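Local structure of Co-type Nitrile Hydratase beta subunit (Pseudomonas putida, 3QYH) at residues B[167-171]-B[172-176]; B[209-213]-B[214-218]; B[20-23]-B[24-28]. The protein forms, together with its alpha subunit partner, a cobalt-dependent nitrile hydratase, an enzyme that adds water to nitriles to give amides. One frame throughout, in Å; residues are numbered along the deposited sequence.

Contact 1: B[167-171]-B[172-176]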
loop_
_atom_site.group_PDB
_atom_site.type_symbol
_atom_site.label_atom_id
_atom_site.label_comp_id
_atom_site.label_asym_id
_atom_site.label_seq_id
_atom_site.Cartn_x
_atom_site.Cartn_y
_atom_site.Cartn_z
ATOM N N VAL B 167 -11.082 11.767 -10.891
ATOM C CA VAL B 167 -11.895 10.603 -11.176
ATOM C C VAL B 167 -11.102 9.298 -11.193
ATOM O O VAL B 167 -10.053 9.217 -11.822
ATOM C CB VAL B 167 -12.621 10.771 -12.530
ATOM C CG1 VAL B 167 -13.368 9.492 -12.911
ATOM C CG2 VAL B 167 -13.581 11.952 -12.469
ATOM N N PHE B 168 -11.637 8.268 -10.534
ATOM C CA PHE B 168 -10.988 6.956 -10.455
ATOM C C PHE B 168 -11.991 5.827 -10.607
ATOM O O PHE B 168 -13.189 5.999 -10.348
ATOM C CB PHE B 168 -10.270 6.801 -9.109
ATOM C CG PHE B 168 -9.055 7.675 -8.977
ATOM C CD1 PHE B 168 -7.805 7.199 -9.332
ATOM C CD2 PHE B 168 -9.170 8.981 -8.524
ATOM C CE1 PHE B 168 -6.661 8.018 -9.219
ATOM C CE2 PHE B 168 -8.054 9.805 -8.426
ATOM C CZ PHE B 168 -6.796 9.320 -8.776
ATOM N N VAL B 169 -11.498 4.666 -11.018
ATOM C CA VAL B 169 -12.286 3.449 -11.016
ATOM C C VAL B 169 -12.886 3.226 -9.616
ATOM O O VAL B 169 -12.271 3.586 -8.613
ATOM C CB VAL B 169 -11.389 2.228 -11.357
ATOM C CG1 VAL B 169 -12.130 0.900 -11.096
ATOM C CG2 VAL B 169 -10.883 2.318 -12.818
ATOM N N THR B 170 -14.079 2.646 -9.556
ATOM C CA THR B 170 -14.694 2.247 -8.291
ATOM C C THR B 170 -14.437 0.764 -8.005
ATOM O O THR B 170 -14.902 -0.115 -8.751
ATOM C CB THR B 170 -16.225 2.511 -8.321
ATOM O OG1 THR B 170 -16.467 3.915 -8.459
ATOM C CG2 THR B 170 -16.900 1.993 -7.030
ATOM N N PRO B 171 -13.724 0.470 -6.906
ATOM C CA PRO B 171 -13.362 -0.914 -6.580
ATOM C C PRO B 171 -14.583 -1.757 -6.244
ATOM O O PRO B 171 -14.587 -2.933 -6.592
ATOM C CB PRO B 171 -12.454 -0.775 -5.349
ATOM C CG PRO B 171 -12.055 0.649 -5.327
ATOM C CD PRO B 171 -13.216 1.409 -5.902
ATOM N N ASP B 172 -15.609 -1.173 -5.621
ATOM C CA ASP B 172 -16.794 -1.946 -5.238
ATOM C C ASP B 172 -17.439 -2.641 -6.432
ATOM O O ASP B 172 -17.973 -3.739 -6.306
ATOM C CB ASP B 172 -17.852 -1.065 -4.556
ATOM C CG ASP B 172 -17.293 -0.291 -3.375
ATOM O OD1 ASP B 172 -17.923 -0.311 -2.300
ATOM O OD2 ASP B 172 -16.226 0.355 -3.526
ATOM N N THR B 173 -17.413 -1.993 -7.589
ATOM C CA THR B 173 -17.986 -2.601 -8.779
ATOM C C THR B 173 -16.939 -3.387 -9.581
ATOM O O THR B 173 -17.232 -4.450 -10.136
ATOM C CB THR B 173 -18.647 -1.532 -9.672
ATOM O OG1 THR B 173 -17.724 -0.452 -9.877
ATOM C CG2 THR B 173 -19.906 -0.987 -8.988
ATOM N N ALA B 174 -15.717 -2.870 -9.635
ATOM C CA ALA B 174 -14.682 -3.507 -10.446
ATOM C C ALA B 174 -14.277 -4.864 -9.893
ATOM O O ALA B 174 -13.815 -5.711 -10.631
ATOM C CB ALA B 174 -13.463 -2.595 -10.566
ATOM N N ALA B 175 -14.415 -5.064 -8.588
ATOM C CA ALA B 175 -14.068 -6.353 -8.007
ATOM C C ALA B 175 -15.116 -7.429 -8.299
ATOM O O ALA B 175 -14.884 -8.605 -8.042
ATOM C CB ALA B 175 -13.872 -6.226 -6.491
ATOM N N HIS B 176 -16.277 -7.025 -8.799
ATOM C CA HIS B 176 -17.420 -7.953 -8.906
ATOM C C HIS B 176 -18.042 -7.995 -10.310
ATOM O O HIS B 176 -19.240 -8.237 -10.460
ATOM C CB HIS B 176 -18.490 -7.631 -7.845
ATOM C CG HIS B 176 -18.000 -7.772 -6.435
ATOM N ND1 HIS B 176 -17.824 -9.000 -5.826
ATOM C CD2 HIS B 176 -17.629 -6.841 -5.521
ATOM C CE1 HIS B 176 -17.365 -8.819 -4.599
ATOM N NE2 HIS B 176 -17.246 -7.518 -4.386
#
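T170 and T173 face each other round the first turn of a short helix, 171-174, which follows strand 158-168 of the SH3-like C-terminal domain. Their side chains are set at a slant, CB of T170 lying 3.7 Å from OG1 of T173. T170 occupies the N-cap position but does not cap through its side chain. Its chi1 of -63° puts CG2, not OG1, on the helix side, and this methyl lies 3.7 Å from the N of D172. The hydroxyl is used elsewhere, on H181 O and Q183 NE2, a use that suits the two unlike branches of threonine. T173 holds OG1 between its own N and carbonyl carbon (chi1 50°), a rotation that brings the hydroxyl to 3.1 Å from T170 O; its single proton may serve this carbonyl or that of G179. T170 O also receives the A174 N-H, in its carbonyl plane at 3.0 Å, and a weaker, more bent bond from T173 N, so one oxygen gathers the opening turn. P171 suits the first helical position because no N-H is needed there and its ring already fixes phi near the helical value. D172 crosses it obliquely, CD of P171 being 4.0 Å from OD2. The carboxylate reaches two hydroxyls, OD2 that of Y215 and OD1 that of T148, which would probably stabilise its negative charge. An alanine suits position 174, where its small methyl meets both the incoming chain and D49 of helix 48-56: CG1 of V169 touches CB of A174 at 3.8 Å. The next i to i+4 bond runs from A175 N to P171 O at 2.9 Å, tilted 22° from the carbonyl plane.

Contact 2: B[209-213]-B[214-218]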
loop_
_atom_site.group_PDB
_atom_site.type_symbol
_atom_site.label_atom_id
_atom_site.label_comp_id
_atom_site.label_asym_id
_atom_site.label_seq_id
_atom_site.Cartn_x
_atom_site.Cartn_y
_atom_site.Cartn_z
ATOM N N VAL B 209 -8.523 9.915 5.225
ATOM C CA VAL B 209 -8.909 8.680 4.546
ATOM C C VAL B 209 -9.379 9.001 3.135
ATOM O O VAL B 209 -10.093 9.985 2.924
ATOM C CB VAL B 209 -10.062 7.962 5.319
ATOM C CG1 VAL B 209 -10.313 6.561 4.752
ATOM C CG2 VAL B 209 -9.754 7.883 6.828
ATOM N N ASP B 210 -9.026 8.160 2.163
ATOM C CA ASP B 210 -9.474 8.404 0.802
ATOM C C ASP B 210 -10.765 7.663 0.466
ATOM O O ASP B 210 -10.834 6.431 0.541
ATOM C CB ASP B 210 -8.361 8.088 -0.209
ATOM C CG ASP B 210 -7.137 8.970 -0.013
ATOM O OD1 ASP B 210 -6.058 8.628 -0.551
ATOM O OD2 ASP B 210 -7.258 10.005 0.691
ATOM N N LEU B 211 -11.785 8.422 0.083
ATOM C CA LEU B 211 -13.132 7.881 0.012
ATOM C C LEU B 211 -13.794 8.286 -1.295
ATOM O O LEU B 211 -13.607 9.410 -1.766
ATOM C CB LEU B 211 -13.947 8.380 1.202
ATOM C CG LEU B 211 -13.457 7.831 2.545
ATOM C CD1 LEU B 211 -14.064 8.605 3.693
ATOM C CD2 LEU B 211 -13.754 6.312 2.696
ATOM N N TRP B 212 -14.555 7.364 -1.877
ATOM C CA TRP B 212 -15.226 7.609 -3.137
ATOM C C TRP B 212 -16.488 8.444 -2.935
ATOM O O TRP B 212 -17.107 8.407 -1.874
ATOM C CB TRP B 212 -15.560 6.289 -3.821
ATOM C CG TRP B 212 -14.395 5.668 -4.595
ATOM C CD1 TRP B 212 -14.248 5.613 -5.958
ATOM C CD2 TRP B 212 -13.238 5.027 -4.044
ATOM N NE1 TRP B 212 -13.072 4.976 -6.280
ATOM C CE2 TRP B 212 -12.439 4.602 -5.121
ATOM C CE3 TRP B 212 -12.806 4.760 -2.742
ATOM C CZ2 TRP B 212 -11.230 3.934 -4.935
ATOM C CZ3 TRP B 212 -11.608 4.088 -2.568
ATOM C CH2 TRP B 212 -10.845 3.674 -3.652
ATOM N N ASP B 213 -16.853 9.205 -3.959
ATOM C CA ASP B 213 -17.953 10.169 -3.888
ATOM C C ASP B 213 -19.232 9.547 -3.324
ATOM O O ASP B 213 -19.822 10.085 -2.383
ATOM C CB ASP B 213 -18.223 10.767 -5.280
ATOM C CG ASP B 213 -19.192 11.929 -5.240
ATOM O OD1 ASP B 213 -20.361 11.690 -4.914
ATOM O OD2 ASP B 213 -18.781 13.079 -5.541
ATOM N N ASP B 214 -19.665 8.416 -3.875
ATOM C CA ASP B 214 -20.910 7.834 -3.380
ATOM C C ASP B 214 -20.788 7.064 -2.058
ATOM O O ASP B 214 -21.736 6.412 -1.649
ATOM C CB ASP B 214 -21.655 7.021 -4.456
ATOM C CG ASP B 214 -20.951 5.730 -4.825
ATOM O OD1 ASP B 214 -19.924 5.382 -4.198
ATOM O OD2 ASP B 214 -21.425 5.057 -5.759
ATOM N N TYR B 215 -19.631 7.154 -1.396
ATOM C CA TYR B 215 -19.487 6.658 -0.024
ATOM C C TYR B 215 -20.003 7.728 0.932
ATOM O O TYR B 215 -20.131 7.489 2.136
ATOM C CB TYR B 215 -18.014 6.432 0.325
ATOM C CG TYR B 215 -17.335 5.199 -0.244
ATOM C CD1 TYR B 215 -17.975 4.351 -1.147
ATOM C CD2 TYR B 215 -16.019 4.910 0.117
ATOM C CE1 TYR B 215 -17.310 3.210 -1.654
ATOM C CE2 TYR B 215 -15.349 3.800 -0.384
ATOM C CZ TYR B 215 -15.988 2.954 -1.262
ATOM O OH TYR B 215 -15.262 1.866 -1.739
ATOM N N LEU B 216 -20.277 8.917 0.400
ATOM C CA LEU B 216 -20.495 10.098 1.242
ATOM C C LEU B 216 -21.867 10.740 1.061
ATOM O O LEU B 216 -22.537 10.514 0.050
ATOM C CB LEU B 216 -19.417 11.152 0.966
ATOM C CG LEU B 216 -17.963 10.689 1.000
ATOM C CD1 LEU B 216 -17.043 11.789 0.503
ATOM C CD2 LEU B 216 -17.564 10.241 2.410
ATOM N N GLU B 217 -22.262 11.551 2.048
ATOM C CA GLU B 217 -23.423 12.436 1.930
ATOM C C GLU B 217 -23.055 13.726 2.634
ATOM O O GLU B 217 -22.164 13.721 3.478
ATOM C CB GLU B 217 -24.652 11.835 2.612
ATOM C CG GLU B 217 -24.569 11.834 4.124
ATOM C CD GLU B 217 -25.800 11.204 4.791
ATOM O OE1 GLU B 217 -26.812 10.935 4.103
ATOM O OE2 GLU B 217 -25.743 10.975 6.014
ATOM N N PRO B 218 -23.746 14.837 2.292
ATOM C CA PRO B 218 -23.517 16.115 2.974
ATOM C C PRO B 218 -23.759 15.946 4.458
ATOM O O PRO B 218 -24.695 15.236 4.840
ATOM C CB PRO B 218 -24.575 17.038 2.363
ATOM C CG PRO B 218 -24.904 16.438 1.047
ATOM C CD PRO B 218 -24.748 14.946 1.217
#
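Y215 folds back over L211 and W212 where strand 206-212 gives way to a 3-10 turn, the element that in SH3-like folds precedes the last strand, here 216-218. Its CB starts close to the backbone, 3.1 Å from W212 O, the same carbonyl that accepts the Y215 N-H at 2.9 Å. With CG anti to the carbonyl carbon (chi1 -76°), the ring is laid back along the strand. One face then receives CB of W212, 3.9 Å from the ring centre and only 3° off the normal, a CH-pi contact. On one flank, CD2 of the tyrosine meets CD2 of L211 at 3.7 Å, and this methyl comes in at the ring edge, in its plane. Further out, CE2 lies 3.6 Å from CE3 of W212. The two aromatic side chains run side by side in the same direction, but their planes are 51° apart, an oblique pairing. At the tip, OH passes CE3 of W212 and is hydrogen-bonded to D172 OD2 and to R149 N. L216 follows with its N-H on D213 O at 3.1 Å, while its CD2 approaches CD1 of L211, and both leucines also rest on V139. D213 gives its carboxylate to a salt bridge with R130 and a hydrogen bond with Y186. Leucine and tryptophan suit the sides of this ring because the tyrosine is apolar until its last atom. The chemistry is therefore divided along one side chain: dispersion and CH-pi contacts bury the ring, whereas hydrogen bonds satisfy the hydroxyl that would otherwise be costly to enclose.

Contact 3: B[20-23]-B[24-28]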
loop_
_atom_site.group_PDB
_atom_site.type_symbol
_atom_site.label_atom_id
_atom_site.label_comp_id
_atom_site.label_asym_id
_atom_site.label_seq_id
_atom_site.Cartn_x
_atom_site.Cartn_y
_atom_site.Cartn_z
ATOM N N PRO B 20 15.543 -5.773 12.613
ATOM C CA PRO B 20 16.679 -4.918 12.241
ATOM C C PRO B 20 17.313 -5.371 10.914
ATOM O O PRO B 20 17.492 -6.581 10.702
ATOM C CB PRO B 20 17.660 -5.146 13.397
ATOM C CG PRO B 20 16.792 -5.527 14.560
ATOM C CD PRO B 20 15.687 -6.354 13.962
ATOM N N ASN B 21 17.636 -4.439 10.029
ATOM C CA ASN B 21 18.309 -4.806 8.785
ATOM C C ASN B 21 17.516 -5.822 7.951
ATOM O O ASN B 21 18.088 -6.754 7.376
ATOM C CB ASN B 21 19.675 -5.412 9.101
ATOM C CG ASN B 21 20.602 -4.432 9.805
ATOM O OD1 ASN B 21 20.841 -3.317 9.317
ATOM N ND2 ASN B 21 21.140 -4.849 10.955
ATOM N N GLU B 22 16.204 -5.647 7.895
ATOM C CA GLU B 22 15.326 -6.577 7.191
ATOM C C GLU B 22 15.626 -6.579 5.682
ATOM O O GLU B 22 15.676 -5.511 5.054
ATOM C CB GLU B 22 13.880 -6.159 7.431
ATOM C CG GLU B 22 12.841 -7.084 6.811
ATOM C CD GLU B 22 11.417 -6.665 7.161
ATOM O OE1 GLU B 22 11.200 -5.942 8.170
ATOM O OE2 GLU B 22 10.503 -7.064 6.425
ATOM N N PRO B 23 15.846 -7.765 5.096
ATOM C CA PRO B 23 16.034 -7.820 3.634
ATOM C C PRO B 23 14.702 -7.657 2.899
ATOM O O PRO B 23 13.651 -7.825 3.515
ATOM C CB PRO B 23 16.558 -9.234 3.388
ATOM C CG PRO B 23 16.174 -10.038 4.620
ATOM C CD PRO B 23 15.752 -9.094 5.713
ATOM N N VAL B 24 14.747 -7.340 1.610
ATOM C CA VAL B 24 13.525 -7.202 0.805
ATOM C C VAL B 24 12.769 -8.506 0.830
ATOM O O VAL B 24 11.564 -8.531 1.089
ATOM C CB VAL B 24 13.854 -6.822 -0.667
ATOM C CG1 VAL B 24 12.608 -6.874 -1.551
ATOM C CG2 VAL B 24 14.509 -5.441 -0.718
ATOM N N PHE B 25 13.490 -9.591 0.574
ATOM C CA PHE B 25 12.897 -10.932 0.649
ATOM C C PHE B 25 13.564 -11.758 1.743
ATOM O O PHE B 25 14.769 -11.992 1.705
ATOM C CB PHE B 25 13.036 -11.632 -0.701
ATOM C CG PHE B 25 12.296 -10.948 -1.805
ATOM C CD1 PHE B 25 12.981 -10.310 -2.827
ATOM C CD2 PHE B 25 10.901 -10.937 -1.820
ATOM C CE1 PHE B 25 12.283 -9.678 -3.874
ATOM C CE2 PHE B 25 10.202 -10.290 -2.845
ATOM C CZ PHE B 25 10.894 -9.674 -3.877
ATOM N N ARG B 26 12.777 -12.211 2.713
ATOM C CA ARG B 26 13.332 -12.948 3.830
ATOM C C ARG B 26 13.466 -14.443 3.562
ATOM O O ARG B 26 14.213 -15.114 4.256
ATOM C CB ARG B 26 12.519 -12.643 5.110
ATOM C CG ARG B 26 12.466 -11.113 5.426
ATOM C CD ARG B 26 11.469 -10.737 6.546
ATOM N NE ARG B 26 11.756 -11.454 7.774
ATOM C CZ ARG B 26 11.031 -12.408 8.363
ATOM N NH1 ARG B 26 9.847 -12.820 7.911
ATOM N NH2 ARG B 26 11.527 -12.935 9.470
ATOM N N TYR B 27 12.754 -14.958 2.559
ATOM C CA TYR B 27 12.911 -16.349 2.142
ATOM C C TYR B 27 12.921 -16.404 0.617
ATOM O O TYR B 27 12.316 -15.535 -0.040
ATOM C CB TYR B 27 11.774 -17.244 2.680
ATOM C CG TYR B 27 11.525 -17.149 4.169
ATOM C CD1 TYR B 27 10.534 -16.308 4.672
ATOM C CD2 TYR B 27 12.276 -17.898 5.080
ATOM C CE1 TYR B 27 10.289 -16.209 6.041
ATOM C CE2 TYR B 27 12.035 -17.808 6.460
ATOM C CZ TYR B 27 11.046 -16.954 6.927
ATOM O OH TYR B 27 10.795 -16.846 8.276
ATOM N N ASP B 28 13.593 -17.408 0.055
ATOM C CA ASP B 28 13.616 -17.590 -1.409
ATOM C C ASP B 28 12.231 -17.775 -2.020
ATOM O O ASP B 28 11.959 -17.221 -3.084
ATOM C CB ASP B 28 14.526 -18.741 -1.823
ATOM C CG ASP B 28 16.000 -18.357 -1.803
ATOM O OD1 ASP B 28 16.312 -17.154 -1.616
ATOM O OD2 ASP B 28 16.847 -19.259 -1.975
#
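P23 and R26 pack against each other across a bend in the irregular loop that leads into helix 28-43, with V24 at its outer corner. No hydrogen bond joins the two segments; side-chain packing is what meets across the bend. CG of R26 rests between CG and CD of P23, 3.9 Å from CD, and the two side chains are inclined to one another. The same CG of P23 also lies 3.8 Å from F25 O. An arginine suits this place because its methylenes can cover the ring while its charge reaches beyond. The next methylene, CD, touches E22 at OE2 (3.8 Å), but the chain then bends at chi3 (57°) and carries NE back to 4.8 Å from that oxygen, with the guanidinium and carboxylate planes 78° apart. This is not a salt bridge: R26 NH2 pairs with E19, while both E22 oxygens are hydrogen-bonded to the partner protein chain, OE1 to an aromatic side chain and OE2 to backbone. Cut back to an alanine, R26 would be likely to lose the packing of its methylenes on P23 and leave the E19 carboxylate without its salt-bridge mate. Backbone N-H groups of R26 and Y27 both reach E30 OE1, which ties the loop to the first turn of the helix. V24, at the exposed corner, points its CB away from the proline and lays one branch on F25, whose ring in turn packs on K31 and M34: CG1 of V24 stands 3.6 Å above that ring plane, offset toward the rim.

Along the chain the order is contact 3, contact 1, contact 2. The last two share the antiparallel sheet of the SH3-like C-terminal region: contact 1 leaves strand 158-168, contact 2 joins the ends of strands 206-212 and 216-218, which form the two outer edges of that sheet within the chain. Their centres are 13 Å apart and they touch directly through probable hydrogen bonds, W212 NE1 to V169 O and Y215 OH to D172 OD2, so two turns distant in sequence are fastened together; the side chains of W212 and P171 lie about 11 and 12 Å from the bound cobalt (III) ion. Contact 3 belongs to the N-terminal region, 33 and 38 Å away between centres, across the middle of the chain, where it too meets the partner protein chain.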